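Local atomic coordinates of tyrosine--tRNA ligase, mitochondrial (Emericella nidulans, PDB entry 5IHX), a protein that probably catalyses the ATP-dependent attachment of L-tyrosine to tRNA(Tyr), releasing AMP and diphosphate, as a class I aminoacyl-tRNA synthetase. Residues Pro282-Ser287 and Lys329-Leu334; Asp322-Tyr327 and His357-Glu362. One frame throughout, in Å; residues are numbered along the deposited sequence.

Contact 1: residues Pro282-Ser287 and Lys329-Leu334; sequences PLLTTS and KMFTFL
P282 and L284 meet M330 and F331 in a small, wholly apolar contact, an example of a loop held to a helix by a few side-chain ends. The ring of P282 presents CG to the thioether, 3.7 Å from M330 SD. M330 is extended until its last torsion, where chi3 of -52° bends the chain and carries the methyl group over to L284; there M330 CE lies 4.0 Å from L284 CD2. The other branch of the leucine is used for the phenylalanine: L284 CD1 sits in the plane of the F331 ring, 3.7 Å from CZ, so that the methyl touches the distal edge and not a face. These two side chains arrive from opposite directions, whereas P282 and L284 run alongside M330 in the opposite sense.

Around this first shell, L85 of helix 84-95 touches P282, L284 and F331 alike. The phenyl ring is held by edge-to-face contacts with Y327 and F316. After F331 the chain forms an ST turn, T332 OG1 accepting from L334 N at 3.0 Å, and the same hydroxyl also bonds to L328 O. R44 takes the carbonyls of K329 and L334.

The loop runs from strand 277-280 of the nucleotide-binding fold toward the class I KMSKS-type signature; residues 288-297, which hold that signature, are not modelled. With no hydrogen bond across the contact, its two sides meet by dispersion and shape alone, between apolar side-chain ends.

Contact 2: residues Asp322-Tyr327 and His357-Glu362; sequences DAVERY and HALAYE
V324 meets L359 through one methyl from each side, V324 CG2 standing 4.2 Å from L359 CD2. The valine also touches A355 and Q356, one turn earlier on the same helix as L359. One turn on, Y327 closes the contact with its stem more than its ring: Y327 CB is 3.6 Å from L359 CD2, and that same methyl lies near the plane of the ring at its edge, 4.1 Å from Y327 CD2. A323, one turn back on the tyrosine's own helix, brings its CB to one face of that ring, 4.3 Å above the plane and toward the rim, and the hydroxyl end of the tyrosine leads away from the leucine. This is helix-on-helix packing of 321-331 against 354-368, in the helical region after the Rossmann-type catalytic fold, consistent with the anticodon-binding domain of tyrosyl-tRNA synthetases. L359 reaches the tyrosine with both branches because its CG is anti to the backbone N (chi1 167°); L359 CD1 packs 3.7 Å from Y327 O. L359 is also flanked by F316 of helix 309-317 and by T319 in the loop that follows it.

Overall arrangement
Both contacts draw on helix 321-331, and their segments alternate along the chain. Contact 1 uses the end of that helix to receive a loop from the catalytic fold and is only partly buried, with the side chain of L284 about 13 Å from the bound tyrosine; contact 2 lies farther from the centre of the chain, yet is buried between two helices. Each is apolar across its interface, but the first relies on a thioether, a proline and a phenyl edge, the second on branched aliphatic methyls and a tyrosine stem. Their centres are 8 Å apart and they touch: L284 CD2 lies 3.9 Å from Y327 OH, and T332 CG2 lies 3.7 Å from E362 CB.

Contact 1: residues Pro282-Ser287 and Lys329-Leu334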
ATOM      1  N   PRO A 282      24.396  18.849   6.131  1.00 34.77           N
ATOM      2  CA  PRO A 282      24.305  19.342   7.514  1.00 35.20           C
ATOM      3  C   PRO A 282      23.028  20.120   7.837  1.00 41.87           C
ATOM      4  O   PRO A 282      22.373  20.652   6.939  1.00 33.49           O
ATOM      5  CB  PRO A 282      25.532  20.256   7.644  1.00 34.20           C
ATOM      6  CG  PRO A 282      25.931  20.587   6.253  1.00 40.79           C
ATOM      7  CD  PRO A 282      25.569  19.400   5.429  1.00 34.31           C
ATOM      8  N   LEU A 283      22.692  20.170   9.125  1.00 48.93           N
ATOM      9  CA  LEU A 283      21.535  20.919   9.607  1.00 57.69           C
ATOM     10  C   LEU A 283      21.854  22.392   9.834  1.00 51.58           C
ATOM     11  O   LEU A 283      22.803  22.731  10.543  1.00 51.55           O
ATOM     12  CB  LEU A 283      21.022  20.315  10.916  1.00 65.55           C
ATOM     13  CG  LEU A 283      19.724  20.902  11.483  1.00 70.26           C
ATOM     14  CD1 LEU A 283      18.555  20.697  10.528  1.00 67.64           C
ATOM     15  CD2 LEU A 283      19.420  20.305  12.849  1.00 75.61           C
ATOM     16  N   LEU A 284      21.068  23.261   9.206  1.00 49.73           N
ATOM     17  CA  LEU A 284      21.209  24.703   9.376  1.00 62.38           C
ATOM     18  C   LEU A 284      20.489  25.184  10.639  1.00 66.12           C
ATOM     19  O   LEU A 284      19.298  24.924  10.811  1.00 63.26           O
ATOM     20  CB  LEU A 284      20.678  25.430   8.141  1.00 65.92           C
ATOM     21  CG  LEU A 284      21.408  25.076   6.841  1.00 70.02           C
ATOM     22  CD1 LEU A 284      20.653  25.603   5.632  1.00 71.61           C
ATOM     23  CD2 LEU A 284      22.831  25.616   6.862  1.00 64.53           C
ATOM     24  N   THR A 285      21.211  25.884  11.514  1.00 62.53           N
ATOM     25  CA  THR A 285      20.619  26.445  12.729  1.00 75.73           C
ATOM     26  C   THR A 285      20.605  27.970  12.685  1.00 81.23           C
ATOM     27  O   THR A 285      21.368  28.586  11.939  1.00 76.72           O
ATOM     28  CB  THR A 285      21.383  26.004  13.993  1.00 79.84           C
ATOM     29  OG1 THR A 285      22.727  26.499  13.944  1.00 84.72           O
ATOM     30  CG2 THR A 285      21.397  24.487  14.115  1.00 79.97           C
ATOM     31  N   THR A 286      19.730  28.568  13.489  1.00 91.14           N
ATOM     32  CA  THR A 286      19.652  30.020  13.614  1.00 92.34           C
ATOM     33  C   THR A 286      20.378  30.481  14.875  1.00 91.59           C
ATOM     34  O   THR A 286      20.947  29.668  15.606  1.00 85.42           O
ATOM     35  CB  THR A 286      18.191  30.509  13.666  1.00 97.06           C
ATOM     36  OG1 THR A 286      17.538  29.958  14.817  1.00 94.55           O
ATOM     37  CG2 THR A 286      17.442  30.094  12.408  1.00 97.48           C
ATOM     38  N   SER A 287      20.347  31.785  15.127  1.00103.30           N
ATOM     39  CA  SER A 287      21.001  32.360  16.297  1.00 97.69           C
ATOM     40  C   SER A 287      20.104  32.266  17.527  1.00 92.45           C
ATOM     41  O   SER A 287      19.473  31.236  17.772  1.00 91.37           O
ATOM     42  CB  SER A 287      21.380  33.818  16.032  1.00 94.95           C
ATOM     43  OG  SER A 287      22.053  33.949  14.792  1.00 88.94           O
ATOM     44  N   LYS A 329      31.261  28.362   1.698  1.00 26.86           N
ATOM     45  CA  LYS A 329      31.646  27.089   1.101  1.00 27.64           C
ATOM     46  C   LYS A 329      30.432  26.262   0.679  1.00 25.22           C
ATOM     47  O   LYS A 329      30.466  25.588  -0.350  1.00 28.24           O
ATOM     48  CB  LYS A 329      32.510  26.289   2.077  1.00 25.84           C
ATOM     49  CG  LYS A 329      33.861  26.924   2.360  1.00 32.12           C
ATOM     50  CD  LYS A 329      34.590  26.218   3.489  1.00 35.08           C
ATOM     51  CE  LYS A 329      35.974  26.810   3.710  1.00 42.79           C
ATOM     52  NZ  LYS A 329      36.650  26.222   4.899  1.00 45.82           N
ATOM     53  N   MET A 330      29.362  26.321   1.466  1.00 23.02           N
ATOM     54  CA  MET A 330      28.192  25.481   1.226  1.00 27.89           C
ATOM     55  C   MET A 330      27.211  26.090   0.218  1.00 30.33           C
ATOM     56  O   MET A 330      26.556  25.356  -0.527  1.00 29.82           O
ATOM     57  CB  MET A 330      27.459  25.200   2.545  1.00 26.26           C
ATOM     58  CG  MET A 330      28.263  24.374   3.544  1.00 26.50           C
ATOM     59  SD  MET A 330      27.299  23.791   4.962  1.00 35.08           S
ATOM     60  CE  MET A 330      26.544  25.309   5.536  1.00 29.63           C
ATOM     61  N   PHE A 331      27.098  27.419   0.204  1.00 25.54           N
ATOM     62  CA  PHE A 331      26.065  28.093  -0.588  1.00 28.77           C
ATOM     63  C   PHE A 331      26.557  28.768  -1.875  1.00 27.92           C
ATOM     64  O   PHE A 331      25.759  29.368  -2.591  1.00 30.66           O
ATOM     65  CB  PHE A 331      25.356  29.145   0.271  1.00 27.44           C
ATOM     66  CG  PHE A 331      24.399  28.568   1.273  1.00 33.50           C
ATOM     67  CD1 PHE A 331      23.174  28.067   0.866  1.00 29.58           C
ATOM     68  CD2 PHE A 331      24.715  28.540   2.623  1.00 26.65           C
ATOM     69  CE1 PHE A 331      22.285  27.541   1.783  1.00 33.87           C
ATOM     70  CE2 PHE A 331      23.829  28.015   3.544  1.00 30.36           C
ATOM     71  CZ  PHE A 331      22.611  27.515   3.123  1.00 31.33           C
ATOM     72  N   THR A 332      27.851  28.678  -2.173  1.00 27.70           N
ATOM     73  CA  THR A 332      28.392  29.316  -3.377  1.00 22.16           C
ATOM     74  C   THR A 332      29.369  28.407  -4.113  1.00 25.61           C
ATOM     75  O   THR A 332      29.816  27.392  -3.577  1.00 23.95           O
ATOM     76  CB  THR A 332      29.115  30.643  -3.049  1.00 27.04           C
ATOM     77  OG1 THR A 332      30.483  30.379  -2.708  1.00 27.33           O
ATOM     78  CG2 THR A 332      28.433  31.376  -1.898  1.00 24.09           C
ATOM     79  N   PHE A 333      29.686  28.792  -5.349  1.00 24.95           N
ATOM     80  CA  PHE A 333      30.688  28.106  -6.167  1.00 26.98           C
ATOM     81  C   PHE A 333      32.039  28.824  -6.095  1.00 28.42           C
ATOM     82  O   PHE A 333      32.944  28.532  -6.876  1.00 32.15           O
ATOM     83  CB  PHE A 333      30.223  28.019  -7.628  1.00 29.46           C
ATOM     84  CG  PHE A 333      29.263  26.885  -7.914  1.00 33.81           C
ATOM     85  CD1 PHE A 333      28.840  26.647  -9.214  1.00 36.86           C
ATOM     86  CD2 PHE A 333      28.768  26.076  -6.900  1.00 23.31           C
ATOM     87  CE1 PHE A 333      27.958  25.621  -9.499  1.00 32.46           C
ATOM     88  CE2 PHE A 333      27.887  25.045  -7.181  1.00 26.34           C
ATOM     89  CZ  PHE A 333      27.482  24.818  -8.482  1.00 29.05           C
ATOM     90  N   LEU A 334      32.166  29.763  -5.161  1.00 26.58           N
ATOM     91  CA  LEU A 334      33.412  30.501  -4.977  1.00 28.49           C
ATOM     92  C   LEU A 334      34.564  29.541  -4.684  1.00 28.59           C
ATOM     93  O   LEU A 334      34.439  28.682  -3.812  1.00 29.73           O
ATOM     94  CB  LEU A 334      33.280  31.514  -3.838  1.00 24.22           C
ATOM     95  CG  LEU A 334      32.462  32.781  -4.102  1.00 30.22           C
ATOM     96  CD1 LEU A 334      32.187  33.497  -2.795  1.00 25.99           C
ATOM     97  CD2 LEU A 334      33.186  33.710  -5.069  1.00 29.68           C
TER

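Contact 2: residues Asp322-Tyr327 and His357-Glu362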
ATOM      1  N   ASP A 322      30.822  33.727  12.937  1.00 27.85           N
ATOM      2  CA  ASP A 322      31.390  32.399  13.149  1.00 34.27           C
ATOM      3  C   ASP A 322      30.797  31.350  12.203  1.00 33.19           C
ATOM      4  O   ASP A 322      31.189  30.183  12.245  1.00 33.07           O
ATOM      5  CB  ASP A 322      31.201  31.959  14.609  1.00 44.57           C
ATOM      6  CG  ASP A 322      29.749  32.006  15.066  1.00 62.66           C
ATOM      7  OD1 ASP A 322      28.840  31.787  14.241  1.00 57.58           O
ATOM      8  OD2 ASP A 322      29.519  32.259  16.269  1.00 74.25           O
ATOM      9  N   ALA A 323      29.860  31.765  11.354  1.00 33.76           N
ATOM     10  CA  ALA A 323      29.213  30.846  10.416  1.00 33.72           C
ATOM     11  C   ALA A 323      29.460  31.207   8.948  1.00 32.09           C
ATOM     12  O   ALA A 323      29.312  30.359   8.068  1.00 27.93           O
ATOM     13  CB  ALA A 323      27.717  30.806  10.689  1.00 31.53           C
ATOM     14  N   VAL A 324      29.838  32.454   8.681  1.00 26.63           N
ATOM     15  CA  VAL A 324      29.874  32.948   7.306  1.00 27.63           C
ATOM     16  C   VAL A 324      30.862  32.184   6.420  1.00 23.48           C
ATOM     17  O   VAL A 324      30.587  31.955   5.241  1.00 32.89           O
ATOM     18  CB  VAL A 324      30.202  34.462   7.256  1.00 27.14           C
ATOM     19  CG1 VAL A 324      31.615  34.741   7.754  1.00 24.31           C
ATOM     20  CG2 VAL A 324      30.010  35.000   5.838  1.00 26.52           C
ATOM     21  N   GLU A 325      32.009  31.794   6.967  1.00 27.99           N
ATOM     22  CA  GLU A 325      32.996  31.078   6.165  1.00 28.34           C
ATOM     23  C   GLU A 325      32.449  29.743   5.680  1.00 28.54           C
ATOM     24  O   GLU A 325      32.621  29.379   4.516  1.00 28.96           O
ATOM     25  CB  GLU A 325      34.294  30.846   6.939  1.00 25.84           C
ATOM     26  CG  GLU A 325      35.295  29.997   6.152  1.00 37.31           C
ATOM     27  CD  GLU A 325      36.680  29.956   6.773  1.00 53.67           C
ATOM     28  OE1 GLU A 325      36.907  30.649   7.790  1.00 50.18           O
ATOM     29  OE2 GLU A 325      37.543  29.227   6.235  1.00 54.76           O
ATOM     30  N   ARG A 326      31.803  29.001   6.574  1.00 29.30           N
ATOM     31  CA  ARG A 326      31.240  27.717   6.186  1.00 25.35           C
ATOM     32  C   ARG A 326      30.116  27.922   5.174  1.00 28.14           C
ATOM     33  O   ARG A 326      29.989  27.153   4.221  1.00 26.34           O
ATOM     34  CB  ARG A 326      30.730  26.939   7.400  1.00 36.03           C
ATOM     35  CG  ARG A 326      30.022  25.656   6.999  1.00 49.01           C
ATOM     36  CD  ARG A 326      30.234  24.531   7.989  1.00 63.52           C
ATOM     37  NE  ARG A 326      29.872  23.243   7.402  1.00 64.91           N
ATOM     38  CZ  ARG A 326      30.082  22.064   7.980  1.00 56.82           C
ATOM     39  NH1 ARG A 326      30.655  21.995   9.175  1.00 61.73           N
ATOM     40  NH2 ARG A 326      29.720  20.950   7.358  1.00 43.41           N
ATOM     41  N   TYR A 327      29.306  28.959   5.373  1.00 27.29           N
ATOM     42  CA  TYR A 327      28.206  29.241   4.449  1.00 30.07           C
ATOM     43  C   TYR A 327      28.725  29.591   3.056  1.00 27.99           C
ATOM     44  O   TYR A 327      28.128  29.195   2.055  1.00 29.86           O
ATOM     45  CB  TYR A 327      27.327  30.381   4.967  1.00 28.33           C
ATOM     46  CG  TYR A 327      26.330  29.974   6.031  1.00 30.30           C
ATOM     47  CD1 TYR A 327      26.532  28.845   6.816  1.00 37.85           C
ATOM     48  CD2 TYR A 327      25.172  30.713   6.235  1.00 33.96           C
ATOM     49  CE1 TYR A 327      25.617  28.474   7.785  1.00 40.75           C
ATOM     50  CE2 TYR A 327      24.252  30.350   7.197  1.00 38.92           C
ATOM     51  CZ  TYR A 327      24.478  29.230   7.970  1.00 44.59           C
ATOM     52  OH  TYR A 327      23.562  28.867   8.932  1.00 54.90           O
ATOM     53  N   HIS A 357      28.561  39.949   2.687  1.00 26.64           N
ATOM     54  CA  HIS A 357      28.103  40.578   1.450  1.00 23.29           C
ATOM     55  C   HIS A 357      28.438  39.721   0.233  1.00 24.03           C
ATOM     56  O   HIS A 357      27.637  39.609  -0.691  1.00 28.13           O
ATOM     57  CB  HIS A 357      28.713  41.974   1.293  1.00 31.83           C
ATOM     58  CG  HIS A 357      27.992  43.038   2.059  1.00 27.69           C
ATOM     59  ND1 HIS A 357      26.713  43.447   1.738  1.00 34.25           N
ATOM     60  CD2 HIS A 357      28.361  43.779   3.128  1.00 30.24           C
ATOM     61  CE1 HIS A 357      26.329  44.386   2.579  1.00 30.21           C
ATOM     62  NE2 HIS A 357      27.313  44.610   3.434  1.00 33.14           N
ATOM     63  N   ALA A 358      29.624  39.122   0.233  1.00 23.80           N
ATOM     64  CA  ALA A 358      30.022  38.227  -0.847  1.00 24.27           C
ATOM     65  C   ALA A 358      29.102  37.006  -0.882  1.00 26.42           C
ATOM     66  O   ALA A 358      28.727  36.532  -1.953  1.00 27.49           O
ATOM     67  CB  ALA A 358      31.468  37.801  -0.682  1.00 25.63           C
ATOM     68  N   LEU A 359      28.741  36.511   0.297  1.00 30.17           N
ATOM     69  CA  LEU A 359      27.846  35.364   0.414  1.00 27.38           C
ATOM     70  C   LEU A 359      26.458  35.710  -0.106  1.00 27.65           C
ATOM     71  O   LEU A 359      25.869  34.961  -0.885  1.00 26.65           O
ATOM     72  CB  LEU A 359      27.755  34.903   1.870  1.00 23.75           C
ATOM     73  CG  LEU A 359      26.639  33.912   2.222  1.00 21.99           C
ATOM     74  CD1 LEU A 359      26.834  32.591   1.502  1.00 23.32           C
ATOM     75  CD2 LEU A 359      26.563  33.706   3.727  1.00 30.28           C
ATOM     76  N   ALA A 360      25.940  36.851   0.338  1.00 26.92           N
ATOM     77  CA  ALA A 360      24.610  37.298  -0.054  1.00 22.22           C
ATOM     78  C   ALA A 360      24.529  37.531  -1.556  1.00 27.94           C
ATOM     79  O   ALA A 360      23.555  37.149  -2.201  1.00 21.58           O
ATOM     80  CB  ALA A 360      24.238  38.566   0.700  1.00 25.95           C
ATOM     81  N   TYR A 361      25.560  38.161  -2.111  1.00 28.71           N
ATOM     82  CA  TYR A 361      25.577  38.475  -3.532  1.00 25.55           C
ATOM     83  C   TYR A 361      25.547  37.207  -4.373  1.00 27.32           C
ATOM     84  O   TYR A 361      24.734  37.078  -5.290  1.00 27.78           O
ATOM     85  CB  TYR A 361      26.811  39.307  -3.889  1.00 26.88           C
ATOM     86  CG  TYR A 361      26.856  39.715  -5.347  1.00 28.35           C
ATOM     87  CD1 TYR A 361      26.355  40.940  -5.761  1.00 39.89           C
ATOM     88  CD2 TYR A 361      27.388  38.866  -6.309  1.00 26.98           C
ATOM     89  CE1 TYR A 361      26.388  41.313  -7.092  1.00 43.64           C
ATOM     90  CE2 TYR A 361      27.425  39.227  -7.639  1.00 33.65           C
ATOM     91  CZ  TYR A 361      26.923  40.451  -8.026  1.00 40.84           C
ATOM     92  OH  TYR A 361      26.959  40.813  -9.353  1.00 41.52           O
ATOM     93  N   GLU A 362      26.440  36.275  -4.056  1.00 24.01           N
ATOM     94  CA  GLU A 362      26.549  35.033  -4.808  1.00 26.57           C
ATOM     95  C   GLU A 362      25.241  34.256  -4.826  1.00 25.47           C
ATOM     96  O   GLU A 362      24.804  33.792  -5.879  1.00 28.66           O
ATOM     97  CB  GLU A 362      27.662  34.157  -4.230  1.00 27.84           C
ATOM     98  CG  GLU A 362      29.063  34.641  -4.566  1.00 26.74           C
ATOM     99  CD  GLU A 362      29.362  34.564  -6.053  1.00 41.08           C
ATOM    100  OE1 GLU A 362      29.960  35.521  -6.588  1.00 43.12           O
ATOM    101  OE2 GLU A 362      29.001  33.545  -6.683  1.00 34.75           O
TER